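Local coordinates for protein guanylate kinase (Coxiella burnetii, PDB 3TR0) that catalyses the ATP-dependent phosphorylation of GMP to GDP and is probably essential for recycling GMP, at residues 73-85 and 102-115. Residues are numbered along the deposited sequence; the frame is centred on the assembly and turned at random.
With 5GP (guanosine-5'-monophosphate), chain D.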
loop_
_atom_site.group_PDB
_atom_site.type_symbol
_atom_site.label_atom_id
_atom_site.label_comp_id
_atom_site.label_asym_id
_atom_site.label_seq_id
_atom_site.Cartn_x
_atom_site.Cartn_y
_atom_site.Cartn_z
ATOM N N LEU A 73 -7.333 6.259 24.478
ATOM C CA LEU A 73 -7.593 5.217 23.496
ATOM C C LEU A 73 -6.549 4.139 23.696
ATOM O O LEU A 73 -6.767 2.959 23.406
ATOM C CB LEU A 73 -7.449 5.806 22.094
ATOM C CG LEU A 73 -7.955 5.001 20.902
ATOM C CD1 LEU A 73 -9.430 4.700 21.070
ATOM C CD2 LEU A 73 -7.704 5.771 19.618
ATOM N N GLU A 74 -5.412 4.575 24.225
ATOM C CA GLU A 74 -4.214 3.774 24.314
ATOM C C GLU A 74 -3.293 4.446 25.323
ATOM O O GLU A 74 -3.198 5.673 25.350
ATOM C CB GLU A 74 -3.565 3.743 22.926
ATOM C CG GLU A 74 -2.166 3.215 22.860
ATOM C CD GLU A 74 -1.136 4.183 23.404
ATOM O OE1 GLU A 74 -1.144 5.384 23.031
ATOM O OE2 GLU A 74 -0.315 3.723 24.212
ATOM N N HIS A 75 -2.628 3.659 26.164
ATOM C CA HIS A 75 -1.633 4.216 27.075
ATOM C C HIS A 75 -0.583 3.183 27.474
ATOM O O HIS A 75 -0.851 1.983 27.499
ATOM C CB HIS A 75 -2.299 4.828 28.314
ATOM C CG HIS A 75 -2.782 3.817 29.306
ATOM N ND1 HIS A 75 -2.088 3.518 30.458
ATOM C CD2 HIS A 75 -3.885 3.032 29.315
ATOM C CE1 HIS A 75 -2.747 2.595 31.138
ATOM N NE2 HIS A 75 -3.840 2.283 30.465
ATOM N N ALA A 76 0.622 3.656 27.777
ATOM C CA ALA A 76 1.718 2.760 28.111
ATOM C C ALA A 76 2.727 3.450 29.007
ATOM O O ALA A 76 2.741 4.677 29.121
ATOM C CB ALA A 76 2.402 2.257 26.843
ATOM N N THR A 77 3.570 2.644 29.642
ATOM C CA THR A 77 4.663 3.156 30.447
ATOM C C THR A 77 5.976 2.912 29.725
ATOM O O THR A 77 6.256 1.793 29.296
ATOM C CB THR A 77 4.715 2.470 31.820
ATOM O OG1 THR A 77 3.499 2.730 32.531
ATOM C CG2 THR A 77 5.895 2.989 32.623
ATOM N N ILE A 78 6.770 3.968 29.590
ATOM C CA ILE A 78 8.036 3.899 28.871
ATOM C C ILE A 78 9.118 4.645 29.641
ATOM O O ILE A 78 8.975 5.832 29.942
ATOM C CB ILE A 78 7.907 4.499 27.465
ATOM C CG1 ILE A 78 6.788 3.794 26.696
ATOM C CG2 ILE A 78 9.225 4.385 26.714
ATOM C CD1 ILE A 78 6.310 4.550 25.490
ATOM N N TYR A 79 10.202 3.946 29.954
ATOM C CA TYR A 79 11.266 4.521 30.769
ATOM C C TYR A 79 10.683 5.225 31.993
ATOM O O TYR A 79 10.999 6.380 32.272
ATOM C CB TYR A 79 12.126 5.483 29.942
ATOM C CG TYR A 79 13.247 6.130 30.727
ATOM C CD1 TYR A 79 14.356 5.396 31.131
ATOM C CD2 TYR A 79 13.198 7.477 31.063
ATOM C CE1 TYR A 79 15.381 5.985 31.852
ATOM C CE2 TYR A 79 14.215 8.074 31.781
ATOM C CZ TYR A 79 15.305 7.324 32.173
ATOM O OH TYR A 79 16.320 7.921 32.888
ATOM N N GLU A 80 9.814 4.517 32.709
ATOM C CA GLU A 80 9.240 5.005 33.962
ATOM C C GLU A 80 8.398 6.273 33.823
ATOM O O GLU A 80 8.123 6.951 34.814
ATOM C CB GLU A 80 10.334 5.218 35.010
ATOM C CG GLU A 80 11.128 3.967 35.332
ATOM C CD GLU A 80 12.060 4.162 36.507
ATOM O OE1 GLU A 80 11.621 4.739 37.524
ATOM O OE2 GLU A 80 13.234 3.747 36.409
ATOM N N ARG A 81 7.990 6.590 32.599
ATOM C CA ARG A 81 7.093 7.716 32.363
ATOM C C ARG A 81 5.846 7.233 31.633
ATOM O O ARG A 81 5.829 6.134 31.075
ATOM C CB ARG A 81 7.790 8.814 31.557
ATOM C CG ARG A 81 9.028 9.395 32.226
ATOM C CD ARG A 81 8.680 10.156 33.495
ATOM N NE ARG A 81 9.872 10.739 34.108
ATOM C CZ ARG A 81 9.863 11.487 35.206
ATOM N NH1 ARG A 81 8.720 11.751 35.824
ATOM N NH2 ARG A 81 11.000 11.974 35.685
ATOM N N HIS A 82 4.805 8.055 31.638
ATOM C CA HIS A 82 3.529 7.661 31.064
ATOM C C HIS A 82 3.215 8.462 29.815
ATOM O O HIS A 82 3.457 9.667 29.763
ATOM C CB HIS A 82 2.407 7.810 32.093
ATOM C CG HIS A 82 2.556 6.904 33.274
ATOM N ND1 HIS A 82 2.342 5.545 33.199
ATOM C CD2 HIS A 82 2.903 7.161 34.557
ATOM C CE1 HIS A 82 2.549 5.003 34.386
ATOM N NE2 HIS A 82 2.891 5.962 35.228
ATOM N N TYR A 83 2.689 7.767 28.810
ATOM C CA TYR A 83 2.271 8.373 27.554
ATOM C C TYR A 83 0.929 7.778 27.131
ATOM O O TYR A 83 0.685 6.583 27.308
ATOM C CB TYR A 83 3.287 8.066 26.451
ATOM C CG TYR A 83 4.713 8.481 26.739
ATOM C CD1 TYR A 83 5.278 9.573 26.094
ATOM C CD2 TYR A 83 5.502 7.765 27.628
ATOM C CE1 TYR A 83 6.583 9.950 26.338
ATOM C CE2 TYR A 83 6.806 8.135 27.883
ATOM C CZ TYR A 83 7.342 9.228 27.234
ATOM O OH TYR A 83 8.643 9.602 27.478
ATOM N N GLY A 84 0.064 8.597 26.547
ATOM C CA GLY A 84 -1.219 8.099 26.091
ATOM C C GLY A 84 -1.844 8.908 24.975
ATOM O O GLY A 84 -1.525 10.082 24.789
ATOM N N THR A 85 -2.742 8.266 24.234
ATOM C CA THR A 85 -3.472 8.913 23.155
ATOM C C THR A 85 -4.886 9.238 23.614
ATOM O O THR A 85 -5.686 8.336 23.861
ATOM C CB THR A 85 -3.563 8.001 21.911
ATOM O OG1 THR A 85 -2.246 7.741 21.410
ATOM C CG2 THR A 85 -4.387 8.663 20.819
ATOM N N LEU A 102 -0.523 8.115 14.601
ATOM C CA LEU A 102 -0.221 7.860 16.005
ATOM C C LEU A 102 1.255 7.515 16.161
ATOM O O LEU A 102 1.704 6.450 15.735
ATOM C CB LEU A 102 -1.087 6.719 16.545
ATOM C CG LEU A 102 -2.611 6.902 16.472
ATOM C CD1 LEU A 102 -3.330 5.618 16.867
ATOM C CD2 LEU A 102 -3.044 8.049 17.351
ATOM N N GLU A 103 2.014 8.428 16.759
ATOM C CA GLU A 103 3.419 8.168 17.040
ATOM C C GLU A 103 3.495 7.542 18.416
ATOM O O GLU A 103 3.596 8.251 19.417
ATOM C CB GLU A 103 4.218 9.466 17.031
ATOM C CG GLU A 103 4.206 10.212 15.718
ATOM C CD GLU A 103 4.966 11.524 15.803
ATOM O OE1 GLU A 103 4.503 12.434 16.523
ATOM O OE2 GLU A 103 6.030 11.639 15.161
ATOM N N ILE A 104 3.416 6.218 18.468
ATOM C CA ILE A 104 3.331 5.506 19.735
ATOM C C ILE A 104 4.271 4.310 19.738
ATOM O O ILE A 104 4.740 3.891 18.684
ATOM C CB ILE A 104 1.893 5.035 20.017
ATOM C CG1 ILE A 104 1.391 4.136 18.888
ATOM C CG2 ILE A 104 0.960 6.235 20.181
ATOM C CD1 ILE A 104 -0.032 3.643 19.081
ATOM N N ASP A 105 4.555 3.765 20.920
ATOM C CA ASP A 105 5.505 2.661 21.023
ATOM C C ASP A 105 4.835 1.336 20.699
ATOM O O ASP A 105 3.656 1.301 20.340
ATOM C CB ASP A 105 6.168 2.607 22.408
ATOM C CG ASP A 105 5.312 1.909 23.447
ATOM O OD1 ASP A 105 4.078 2.039 23.391
ATOM O OD2 ASP A 105 5.878 1.226 24.330
ATOM N N TRP A 106 5.586 0.246 20.821
ATOM C CA TRP A 106 5.072 -1.068 20.431
ATOM C C TRP A 106 3.917 -1.531 21.314
ATOM O O TRP A 106 3.023 -2.242 20.848
ATOM C CB TRP A 106 6.190 -2.121 20.394
ATOM C CG TRP A 106 6.785 -2.451 21.740
ATOM C CD1 TRP A 106 7.923 -1.931 22.284
ATOM C CD2 TRP A 106 6.271 -3.383 22.700
ATOM N NE1 TRP A 106 8.148 -2.477 23.527
ATOM C CE2 TRP A 106 7.147 -3.370 23.806
ATOM C CE3 TRP A 106 5.153 -4.224 22.735
ATOM C CZ2 TRP A 106 6.942 -4.168 24.928
ATOM C CZ3 TRP A 106 4.951 -5.012 23.855
ATOM C CH2 TRP A 106 5.841 -4.979 24.934
ATOM N N GLN A 107 3.935 -1.127 22.584
ATOM C CA GLN A 107 2.859 -1.467 23.509
ATOM C C GLN A 107 1.564 -0.798 23.084
ATOM O O GLN A 107 0.507 -1.422 23.067
ATOM C CB GLN A 107 3.205 -1.028 24.932
ATOM C CG GLN A 107 4.497 -1.607 25.469
ATOM C CD GLN A 107 4.847 -1.053 26.833
ATOM O OE1 GLN A 107 4.563 -1.672 27.855
ATOM N NE2 GLN A 107 5.464 0.122 26.855
ATOM N N GLY A 108 1.649 0.486 22.757
ATOM C CA GLY A 108 0.488 1.215 22.286
ATOM C C GLY A 108 -0.034 0.642 20.982
ATOM O O GLY A 108 -1.247 0.554 20.769
ATOM N N ALA A 109 0.884 0.245 20.106
ATOM C CA ALA A 109 0.512 -0.346 18.823
ATOM C C ALA A 109 -0.364 -1.580 19.017
ATOM O O ALA A 109 -1.397 -1.724 18.364
ATOM C CB ALA A 109 1.756 -0.700 18.022
ATOM N N ARG A 110 0.051 -2.470 19.917
ATOM C CA ARG A 110 -0.733 -3.668 20.214
ATOM C C ARG A 110 -2.159 -3.312 20.636
ATOM O O ARG A 110 -3.113 -3.976 20.235
ATOM C CB ARG A 110 -0.055 -4.520 21.296
ATOM C CG ARG A 110 1.257 -5.168 20.872
ATOM C CD ARG A 110 1.753 -6.144 21.938
ATOM N NE ARG A 110 2.945 -6.880 21.531
ATOM C CZ ARG A 110 3.463 -7.895 22.216
ATOM N NH1 ARG A 110 2.890 -8.294 23.344
ATOM N NH2 ARG A 110 4.553 -8.513 21.777
ATOM N N GLN A 111 -2.301 -2.263 21.441
ATOM C CA GLN A 111 -3.617 -1.839 21.916
ATOM C C GLN A 111 -4.487 -1.338 20.773
ATOM O O GLN A 111 -5.659 -1.704 20.661
ATOM C CB GLN A 111 -3.482 -0.744 22.975
ATOM C CG GLN A 111 -2.852 -1.211 24.272
ATOM C CD GLN A 111 -2.570 -0.064 25.214
ATOM O OE1 GLN A 111 -3.469 0.702 25.563
ATOM N NE2 GLN A 111 -1.315 0.072 25.619
ATOM N N ILE A 112 -3.909 -0.496 19.924
ATOM C CA ILE A 112 -4.641 0.072 18.798
ATOM C C ILE A 112 -5.084 -1.007 17.806
ATOM O O ILE A 112 -6.213 -0.980 17.317
ATOM C CB ILE A 112 -3.809 1.144 18.074
ATOM C CG1 ILE A 112 -3.495 2.301 19.024
ATOM C CG2 ILE A 112 -4.556 1.659 16.854
ATOM C CD1 ILE A 112 -4.727 3.033 19.519
ATOM N N ARG A 113 -4.201 -1.959 17.516
ATOM C CA ARG A 113 -4.542 -3.048 16.598
ATOM C C ARG A 113 -5.762 -3.828 17.075
ATOM O O ARG A 113 -6.608 -4.224 16.274
ATOM C CB ARG A 113 -3.363 -4.001 16.389
ATOM C CG ARG A 113 -2.234 -3.418 15.566
ATOM C CD ARG A 113 -1.197 -4.471 15.196
ATOM N NE ARG A 113 0.064 -3.841 14.818
ATOM C CZ ARG A 113 1.110 -3.732 15.626
ATOM N NH1 ARG A 113 1.056 -4.239 16.853
ATOM N NH2 ARG A 113 2.214 -3.128 15.208
ATOM N N GLU A 114 -5.844 -4.052 18.382
ATOM C CA GLU A 114 -6.994 -4.727 18.973
ATOM C C GLU A 114 -8.249 -3.876 18.823
ATOM O O GLU A 114 -9.307 -4.363 18.426
ATOM C CB GLU A 114 -6.742 -5.004 20.457
ATOM C CG GLU A 114 -5.695 -6.069 20.733
ATOM C CD GLU A 114 -6.307 -7.437 20.964
ATOM O OE1 GLU A 114 -7.458 -7.499 21.447
ATOM O OE2 GLU A 114 -5.640 -8.449 20.662
ATOM N N LEU A 115 -8.111 -2.593 19.136
ATOM C CA LEU A 115 -9.242 -1.679 19.230
ATOM C C LEU A 115 -9.749 -1.185 17.872
ATOM O O LEU A 115 -10.924 -0.843 17.729
ATOM C CB LEU A 115 -8.856 -0.499 20.127
ATOM C CG LEU A 115 -9.849 0.630 20.384
ATOM C CD1 LEU A 115 -9.590 1.245 21.750
ATOM C CD2 LEU A 115 -9.763 1.682 19.287
HETATM P P 5GP D . 9.926 10.888 24.105
HETATM O O1P 5GP D . 9.381 12.134 23.450
HETATM O O2P 5GP D . 9.952 10.830 25.610
HETATM O O3P 5GP D . 11.305 10.621 23.550
HETATM O "O5'" 5GP D . 9.158 9.617 23.536
HETATM C "C5'" 5GP D . 9.291 8.347 24.153
HETATM C "C4'" 5GP D . 8.574 7.283 23.366
HETATM O "O4'" 5GP D . 7.244 7.106 23.895
HETATM C "C3'" 5GP D . 8.336 7.598 21.899
HETATM O "O3'" 5GP D . 9.472 7.348 21.090
HETATM C "C2'" 5GP D . 7.137 6.725 21.546
HETATM O "O2'" 5GP D . 7.561 5.415 21.201
HETATM C "C1'" 5GP D . 6.386 6.648 22.880
HETATM N N9 5GP D . 5.163 7.469 22.890
HETATM C C8 5GP D . 5.021 8.791 22.727
HETATM N N7 5GP D . 3.704 9.099 22.839
HETATM C C5 5GP D . 3.031 7.947 23.072
HETATM C C6 5GP D . 1.696 7.613 23.270
HETATM O O6 5GP D . 0.799 8.490 23.246
HETATM N N1 5GP D . 1.371 6.332 23.487
HETATM C C2 5GP D . 2.301 5.367 23.515
HETATM N N2 5GP D . 1.959 4.075 23.734
HETATM N N3 5GP D . 3.599 5.660 23.324
HETATM C C4 5GP D . 3.970 6.938 23.110
HETATM O O HOH W 1 2.875 -0.141 29.726
#
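Two glutamines of helix 106-115, Gln107 and Gln111, bind the backbone of the edge strand 75-78 where the GMP-binding sheet meets the P-loop core of guanylate kinase, and the guanine of bound GMP lies in the seam. Helix and strand run nearly antiparallel, at 165°, their axes 7.5 Å apart. The Gln111 amide serves one residue twice: OE1 accepts from His75 N at 3.1 Å, while NE2 gives a nearly straight bond of 2.7 Å to His75 O, meeting that oxygen from above its carbonyl plane. One turn earlier, Gln107 NE2 divides its hydrogens between Thr77 O (3.1 Å) and the syn lone pair of Asp105 OD2 (2.8 Å). Gln107 OE1 accepts from a water that in turn accepts from Thr77 N. Asp105 caps the helix through OD1, which accepts from Gly108 N and from guanine N2; bonds to both oxygens together restrain the turn of the carboxylate. Glu74 lays CG against Gly108 CA at 3.4 Å, and a bend at chi2 (-74°) turns its carboxylate so that OE1 accepts from guanine N1. Farther along, Leu73 CD1 packs on Leu115 CD2 at 3.5 Å. Carboxylates from both segments read donors N1 and N2, consistent with selection of guanine, since adenine carries neither the N1 hydrogen nor the 2-amino group, and Gln107 acts as second shell to Asp105.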